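Local coordinates for nisin biosynthesis protein nisC (Lactococcus lactis subsp. lactis, PDB 2G0D), which acts as the lantibiotic cyclase of nisin biosynthesis, a zinc-containing enzyme built as an alpha toroid, at residues E193-A205 / L251-K263. Numbering follows the deposited sequence.
Sequences EMYPLGCLNMGLA and LWKDGLVADELKK
L200 and L256 face each other as an antiparallel hydrogen-bonded pair: L200 N reaches L256 O at 2.7 Å, nearly straight at 165°, and L256 N returns to L200 O at 2.9 Å. Two residues further along, past the non-hydrogen-bonded pair N201 and G255, M202 N donates to D254 O. On the leucine side of this ribbon, M202 CG lies 3.9 Å from L256 CG, the two side chains crossing at about a right angle. L200, with CG anti to the backbone N (chi1 -178°), sends CD2 to within 4.0 Å of L261 CD2; F242 touches both L256 and L261. The other side carries Y195, its ring sandwiched between M194 CG and C199 SG, with V257 CG2 at its edge. Bare G255 lets Y195 OH and C199 SG close over its backbone; a water lies 2.7 Å from Y195 OH and accepts a weak bond from G255 N. At the start of helix 258-263, E260 OE1 accepts from the N of the N-cap residue V257 through its anti lone pair, while OE2 pairs with K253 NZ, which also bonds R268 O. An Asx turn, G203 N to N201 OD1, ends this two-stranded antiparallel ribbon, the side chain of D254 lying about 9 Å from the zinc ion. The ribbon pairs the connection between helices 189-194 and 208-221 with that between 226-242 and 258-263 in the alpha toroid.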
loop_
_atom_site.group_PDB
_atom_site.type_symbol
_atom_site.label_atom_id
_atom_site.label_comp_id
_atom_site.label_asym_id
_atom_site.label_seq_id
_atom_site.Cartn_x
_atom_site.Cartn_y
_atom_site.Cartn_z
ATOM N N GLU A 193 -9.146 22.575 -4.321
ATOM C CA GLU A 193 -8.960 23.935 -3.826
ATOM C C GLU A 193 -7.548 24.135 -3.281
ATOM O O GLU A 193 -6.982 25.220 -3.429
ATOM C CB GLU A 193 -10.016 24.280 -2.773
ATOM C CG GLU A 193 -11.376 24.652 -3.371
ATOM C CD GLU A 193 -12.555 24.438 -2.422
ATOM O OE1 GLU A 193 -12.352 24.278 -1.197
ATOM O OE2 GLU A 193 -13.706 24.436 -2.915
ATOM N N MET A 194 -6.977 23.098 -2.663
ATOM C CA MET A 194 -5.565 23.146 -2.255
ATOM C C MET A 194 -4.663 23.286 -3.484
ATOM O O MET A 194 -3.603 23.916 -3.412
ATOM C CB MET A 194 -5.160 21.910 -1.434
ATOM C CG MET A 194 -3.708 21.924 -0.932
ATOM S SD MET A 194 -3.282 20.474 0.084
ATOM C CE MET A 194 -1.507 20.699 0.318
ATOM N N TYR A 195 -5.103 22.721 -4.610
ATOM C CA TYR A 195 -4.302 22.699 -5.835
ATOM C C TYR A 195 -5.033 23.327 -7.037
ATOM O O TYR A 195 -5.325 22.632 -8.013
ATOM C CB TYR A 195 -3.834 21.263 -6.156
ATOM C CG TYR A 195 -2.961 20.637 -5.080
ATOM C CD1 TYR A 195 -1.689 21.150 -4.808
ATOM C CD2 TYR A 195 -3.404 19.533 -4.335
ATOM C CE1 TYR A 195 -0.878 20.600 -3.829
ATOM C CE2 TYR A 195 -2.586 18.959 -3.337
ATOM C CZ TYR A 195 -1.327 19.514 -3.097
ATOM O OH TYR A 195 -0.491 19.008 -2.136
ATOM N N PRO A 196 -5.293 24.651 -6.992
ATOM C CA PRO A 196 -6.081 25.305 -8.056
ATOM C C PRO A 196 -5.381 25.350 -9.422
ATOM O O PRO A 196 -6.030 25.606 -10.438
ATOM C CB PRO A 196 -6.311 26.718 -7.512
ATOM C CG PRO A 196 -5.179 26.953 -6.579
ATOM C CD PRO A 196 -4.851 25.614 -5.969
ATOM N N LEU A 197 -4.070 25.114 -9.435
ATOM C CA LEU A 197 -3.302 24.966 -10.669
ATOM C C LEU A 197 -2.788 23.533 -10.817
ATOM O O LEU A 197 -1.876 23.258 -11.604
ATOM C CB LEU A 197 -2.144 25.972 -10.710
ATOM C CG LEU A 197 -2.482 27.478 -10.725
ATOM C CD1 LEU A 197 -1.212 28.303 -10.709
ATOM C CD2 LEU A 197 -3.341 27.871 -11.920
ATOM N N GLY A 198 -3.385 22.618 -10.057
ATOM C CA GLY A 198 -3.001 21.209 -10.094
ATOM C C GLY A 198 -1.720 20.916 -9.327
ATOM O O GLY A 198 -1.164 21.799 -8.659
ATOM N N CYS A 199 -1.268 19.660 -9.401
ATOM C CA CYS A 199 0.020 19.246 -8.858
ATOM C C CYS A 199 0.450 17.862 -9.349
ATOM O O CYS A 199 -0.362 17.074 -9.852
ATOM C CB CYS A 199 0.010 19.267 -7.317
ATOM S SG CYS A 199 -0.885 17.901 -6.548
ATOM N N LEU A 200 1.745 17.601 -9.203
ATOM C CA LEU A 200 2.296 16.256 -9.192
ATOM C C LEU A 200 2.210 15.705 -7.767
ATOM O O LEU A 200 2.861 16.235 -6.849
ATOM C CB LEU A 200 3.762 16.290 -9.634
ATOM C CG LEU A 200 4.542 14.979 -9.742
ATOM C CD1 LEU A 200 3.910 14.051 -10.808
ATOM C CD2 LEU A 200 6.023 15.265 -10.060
ATOM N N ASN A 201 1.402 14.659 -7.585
ATOM C CA ASN A 201 1.239 14.008 -6.271
ATOM C C ASN A 201 2.509 13.242 -5.883
ATOM O O ASN A 201 3.083 12.510 -6.697
ATOM C CB ASN A 201 -0.008 13.108 -6.257
ATOM C CG ASN A 201 -0.330 12.573 -4.874
ATOM O OD1 ASN A 201 0.477 11.859 -4.270
ATOM N ND2 ASN A 201 -1.516 12.897 -4.371
ATOM N N MET A 202 2.953 13.457 -4.642
ATOM C CA MET A 202 4.271 13.006 -4.178
ATOM C C MET A 202 4.188 12.023 -3.007
ATOM O O MET A 202 5.182 11.729 -2.335
ATOM C CB MET A 202 5.126 14.233 -3.825
ATOM C CG MET A 202 5.540 15.114 -5.059
ATOM S SD MET A 202 6.832 14.314 -6.039
ATOM C CE MET A 202 5.825 13.632 -7.284
ATOM N N GLY A 203 2.986 11.516 -2.778
ATOM C CA GLY A 203 2.736 10.521 -1.736
ATOM C C GLY A 203 2.976 9.120 -2.255
ATOM O O GLY A 203 2.996 8.889 -3.461
ATOM N N LEU A 204 3.160 8.183 -1.339
ATOM C CA LEU A 204 3.308 6.778 -1.704
ATOM C C LEU A 204 1.998 6.208 -2.223
ATOM O O LEU A 204 1.959 5.539 -3.270
ATOM C CB LEU A 204 3.768 5.958 -0.486
ATOM C CG LEU A 204 3.972 4.454 -0.728
ATOM C CD1 LEU A 204 5.262 4.265 -1.490
ATOM C CD2 LEU A 204 4.024 3.665 0.555
ATOM N N ALA A 205 0.938 6.460 -1.463
ATOM C CA ALA A 205 -0.386 5.879 -1.696
ATOM C C ALA A 205 -1.036 6.341 -3.009
ATOM O O ALA A 205 -1.728 5.559 -3.673
ATOM C CB ALA A 205 -1.305 6.195 -0.512
ATOM N N LEU A 251 12.254 16.008 4.291
ATOM C CA LEU A 251 10.822 16.329 4.153
ATOM C C LEU A 251 10.463 16.689 2.707
ATOM O O LEU A 251 11.292 17.201 1.960
ATOM C CB LEU A 251 10.387 17.440 5.118
ATOM C CG LEU A 251 10.210 17.022 6.587
ATOM C CD1 LEU A 251 10.155 18.216 7.497
ATOM C CD2 LEU A 251 8.967 16.079 6.797
ATOM N N TRP A 252 9.229 16.365 2.328
ATOM C CA TRP A 252 8.714 16.628 1.005
ATOM C C TRP A 252 7.277 17.085 1.156
ATOM O O TRP A 252 6.522 16.545 1.994
ATOM C CB TRP A 252 8.730 15.343 0.157
ATOM C CG TRP A 252 10.082 14.938 -0.376
ATOM C CD1 TRP A 252 10.586 15.236 -1.609
ATOM C CD2 TRP A 252 11.078 14.124 0.276
ATOM N NE1 TRP A 252 11.840 14.681 -1.762
ATOM C CE2 TRP A 252 12.167 13.991 -0.628
ATOM C CE3 TRP A 252 11.153 13.480 1.520
ATOM C CZ2 TRP A 252 13.319 13.260 -0.320
ATOM C CZ3 TRP A 252 12.306 12.754 1.835
ATOM C CH2 TRP A 252 13.384 12.663 0.917
ATOM N N LYS A 253 6.888 18.069 0.354
ATOM C CA LYS A 253 5.482 18.453 0.241
ATOM C C LYS A 253 4.696 17.319 -0.415
ATOM O O LYS A 253 5.263 16.489 -1.143
ATOM C CB LYS A 253 5.336 19.716 -0.604
ATOM C CG LYS A 253 6.086 20.928 -0.077
ATOM C CD LYS A 253 6.216 21.992 -1.157
ATOM C CE LYS A 253 4.884 22.579 -1.570
ATOM N NZ LYS A 253 5.043 23.326 -2.852
ATOM N N ASP A 254 3.387 17.296 -0.161
ATOM C CA ASP A 254 2.491 16.269 -0.701
ATOM C C ASP A 254 2.376 16.381 -2.215
ATOM O O ASP A 254 2.118 15.393 -2.898
ATOM C CB ASP A 254 1.080 16.423 -0.121
ATOM C CG ASP A 254 0.937 15.895 1.298
ATOM O OD1 ASP A 254 1.940 15.488 1.933
ATOM O OD2 ASP A 254 -0.217 15.913 1.783
ATOM N N GLY A 255 2.534 17.597 -2.726
ATOM C CA GLY A 255 2.341 17.875 -4.149
ATOM C C GLY A 255 3.277 18.970 -4.635
ATOM O O GLY A 255 3.641 19.865 -3.859
ATOM N N LEU A 256 3.668 18.884 -5.914
ATOM C CA LEU A 256 4.518 19.887 -6.575
ATOM C C LEU A 256 3.759 20.487 -7.741
ATOM O O LEU A 256 3.192 19.765 -8.553
ATOM C CB LEU A 256 5.838 19.285 -7.080
ATOM C CG LEU A 256 6.785 18.675 -6.047
ATOM C CD1 LEU A 256 7.955 18.022 -6.737
ATOM C CD2 LEU A 256 7.271 19.669 -4.994
ATOM N N VAL A 257 3.751 21.813 -7.811
ATOM C CA VAL A 257 2.919 22.541 -8.775
ATOM C C VAL A 257 3.745 22.887 -10.020
ATOM O O VAL A 257 4.973 22.986 -9.943
ATOM C CB VAL A 257 2.281 23.784 -8.117
ATOM C CG1 VAL A 257 1.562 24.652 -9.122
ATOM C CG2 VAL A 257 1.316 23.366 -6.988
ATOM N N ALA A 258 3.054 23.044 -11.155
ATOM C CA ALA A 258 3.671 23.194 -12.476
ATOM C C ALA A 258 4.870 24.130 -12.489
ATOM O O ALA A 258 5.924 23.776 -13.023
ATOM C CB ALA A 258 2.627 23.646 -13.507
ATOM N N ASP A 259 4.706 25.313 -11.895
ATOM C CA ASP A 259 5.769 26.326 -11.872
ATOM C C ASP A 259 7.009 25.882 -11.088
ATOM O O ASP A 259 8.140 26.093 -11.541
ATOM C CB ASP A 259 5.243 27.694 -11.381
ATOM C CG ASP A 259 4.592 27.633 -9.991
ATOM O OD1 ASP A 259 4.256 26.531 -9.509
ATOM O OD2 ASP A 259 4.409 28.714 -9.378
ATOM N N GLU A 260 6.785 25.262 -9.925
ATOM C CA GLU A 260 7.862 24.706 -9.114
ATOM C C GLU A 260 8.653 23.662 -9.901
ATOM O O GLU A 260 9.890 23.638 -9.846
ATOM C CB GLU A 260 7.307 24.092 -7.827
ATOM C CG GLU A 260 6.541 25.079 -6.956
ATOM C CD GLU A 260 6.085 24.470 -5.651
ATOM O OE1 GLU A 260 5.328 23.481 -5.693
ATOM O OE2 GLU A 260 6.485 24.989 -4.581
ATOM N N LEU A 261 7.931 22.805 -10.625
ATOM C CA LEU A 261 8.539 21.809 -11.503
ATOM C C LEU A 261 9.349 22.476 -12.624
ATOM O O LEU A 261 10.477 22.060 -12.913
ATOM C CB LEU A 261 7.463 20.876 -12.086
ATOM C CG LEU A 261 6.729 19.958 -11.094
ATOM C CD1 LEU A 261 5.459 19.362 -11.675
ATOM C CD2 LEU A 261 7.658 18.862 -10.644
ATOM N N LYS A 262 8.774 23.512 -13.239
ATOM C CA LYS A 262 9.464 24.270 -14.293
ATOM C C LYS A 262 10.715 24.951 -13.744
ATOM O O LYS A 262 11.765 24.914 -14.370
ATOM C CB LYS A 262 8.534 25.307 -14.929
ATOM C CG LYS A 262 7.423 24.712 -15.797
ATOM C CD LYS A 262 6.637 25.796 -16.569
ATOM C CE LYS A 262 7.434 26.360 -17.747
ATOM N NZ LYS A 262 6.647 27.318 -18.577
ATOM N N LYS A 263 10.601 25.548 -12.558
ATOM C CA LYS A 263 11.743 26.190 -11.908
ATOM C C LYS A 263 12.799 25.186 -11.432
ATOM O O LYS A 263 13.991 25.494 -11.416
ATOM C CB LYS A 263 11.287 27.104 -10.753
ATOM C CG LYS A 263 12.440 27.916 -10.144
ATOM C CD LYS A 263 12.111 29.385 -9.871
ATOM C CE LYS A 263 11.503 29.593 -8.483
ATOM N NZ LYS A 263 11.820 28.458 -7.556
HETATM O O HOH W 1 1.546 20.088 -0.829
#